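Local atomic coordinates of prohead core protein protease (Enterobacteria phage T4, PDB entry 5JBL), a protein that cleaves many prohead proteins as a serine protease once the phage prohead is complete, after activating itself by autocatalytic cleavage. Residues C[115-120]-C[184-189]. The protein carries 3 engineered substitutions. Residues are numbered along the deposited sequence; the frame is centred on the assembly and turned at random.
Sequences AAIIIE and VGVDAV
The backbones of 115-120 and 184-189 face each other with the CA atoms of I119 and V186 7.6 Å apart, too far for strand pairing, and their contact joins the two beta-sheets of the protease across its hydrophobic core. Strand 115-125 carries a classic beta bulge where it pairs with 99-101, A116 and I117 lying opposite the single residue G100. I117 and I119, two residues apart on their strand, both turn toward the other sheet, and their CD1 methyls both reach V186, on the same flank of its CB. The I117 side chain crosses that of V186 at about a right angle, bringing CD1 to 4.0 Å from V186 CB. Its CG1 lies between its own backbone N and carbonyl carbon (chi1 60°), and CD1 also rests against the peptide carbonyl, 3.5 Å from V186 O. I119 is extended, with CD1 anti to CA across the CB-CG1 bond (chi2 -180°), and reaches the corner where the chain turns at G185. There, with no glycine side chain in the way, I119 CD1 lies 3.8 Å from G185 CA and 3.7 Å from V186 N. L146 of helix 142-151 packs on I117 and A188, and V158 on V186, while D187, whose CB points away from 115-120, forms a salt bridge from OD2 to R161 and accepts a hydrogen bond at OD1 from the backbone N of E101. The active-site positions are close by: the side chain of V186 is about 7 Å from that of A159 and about 9 Å from that of A104, both engineered to alanine here. On the second branch of V186, CG2 meets I119 CD1 at 3.8 Å.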
# COMPACT_ATOMS: atom_id res chain seq x y z
N ALA C 115 -5.29 4.27 11.72
CA ALA C 115 -5.15 4.07 13.15
C ALA C 115 -4.09 3.02 13.46
O ALA C 115 -3.99 1.99 12.78
CB ALA C 115 -6.50 3.66 13.75
N ALA C 116 -3.26 3.32 14.47
CA ALA C 116 -2.25 2.38 14.93
C ALA C 116 -2.40 1.98 16.39
O ALA C 116 -1.85 0.94 16.78
CB ALA C 116 -0.84 2.96 14.68
N ILE C 117 -3.11 2.77 17.21
CA ILE C 117 -3.28 2.48 18.63
C ILE C 117 -4.69 2.82 19.04
O ILE C 117 -5.39 3.59 18.37
CB ILE C 117 -2.29 3.27 19.54
CG1 ILE C 117 -2.48 4.77 19.37
CG2 ILE C 117 -0.88 2.92 19.23
CD1 ILE C 117 -3.33 5.39 20.49
N ILE C 118 -5.11 2.27 20.17
CA ILE C 118 -6.36 2.68 20.80
C ILE C 118 -6.10 2.88 22.29
O ILE C 118 -5.49 2.02 22.94
CB ILE C 118 -7.49 1.67 20.54
CG1 ILE C 118 -8.80 2.17 21.17
CG2 ILE C 118 -7.12 0.25 21.03
CD1 ILE C 118 -10.04 1.43 20.71
N ILE C 119 -6.53 4.02 22.82
CA ILE C 119 -6.36 4.33 24.23
C ILE C 119 -7.43 3.62 25.03
O ILE C 119 -8.63 3.79 24.78
CB ILE C 119 -6.41 5.85 24.47
CG1 ILE C 119 -5.20 6.52 23.81
CG2 ILE C 119 -6.51 6.17 25.98
CD1 ILE C 119 -5.12 8.03 23.97
N GLU C 120 -7.01 2.81 26.03
CA GLU C 120 -7.93 2.07 26.88
C GLU C 120 -8.23 2.76 28.20
O GLU C 120 -9.28 2.49 28.79
CB GLU C 120 -7.38 0.67 27.19
CG GLU C 120 -6.99 -0.10 25.96
CD GLU C 120 -6.82 -1.58 26.24
OE1 GLU C 120 -6.47 -1.95 27.38
OE2 GLU C 120 -7.03 -2.37 25.30
N VAL C 184 -7.39 14.00 19.86
CA VAL C 184 -6.68 12.72 19.76
C VAL C 184 -5.67 12.69 20.90
O VAL C 184 -4.76 13.53 20.94
CB VAL C 184 -5.97 12.54 18.41
CG1 VAL C 184 -5.22 11.20 18.40
CG2 VAL C 184 -6.96 12.62 17.26
N GLY C 185 -5.81 11.72 21.81
CA GLY C 185 -4.95 11.69 22.98
C GLY C 185 -3.52 11.30 22.67
O GLY C 185 -2.58 11.85 23.26
N VAL C 186 -3.32 10.34 21.75
CA VAL C 186 -1.99 9.82 21.43
C VAL C 186 -1.90 9.45 19.95
O VAL C 186 -2.69 8.64 19.46
CB VAL C 186 -1.62 8.58 22.27
CG1 VAL C 186 -0.34 7.93 21.67
CG2 VAL C 186 -1.40 8.96 23.70
N ASP C 187 -0.91 10.02 19.26
CA ASP C 187 -0.32 9.47 18.05
C ASP C 187 1.10 9.01 18.38
O ASP C 187 1.81 9.68 19.14
CB ASP C 187 -0.23 10.51 16.92
CG ASP C 187 -1.57 10.96 16.40
OD1 ASP C 187 -2.46 10.10 16.16
OD2 ASP C 187 -1.72 12.18 16.18
N ALA C 188 1.54 7.91 17.78
CA ALA C 188 2.94 7.53 17.92
C ALA C 188 3.79 8.29 16.91
O ALA C 188 3.45 8.36 15.72
CB ALA C 188 3.12 6.02 17.75
N VAL C 189 4.88 8.90 17.38
CA VAL C 189 5.69 9.79 16.56
C VAL C 189 7.16 9.54 16.81
O VAL C 189 7.56 9.04 17.86
CB VAL C 189 5.34 11.28 16.80
CG1 VAL C 189 3.92 11.55 16.41
CG2 VAL C 189 5.57 11.67 18.29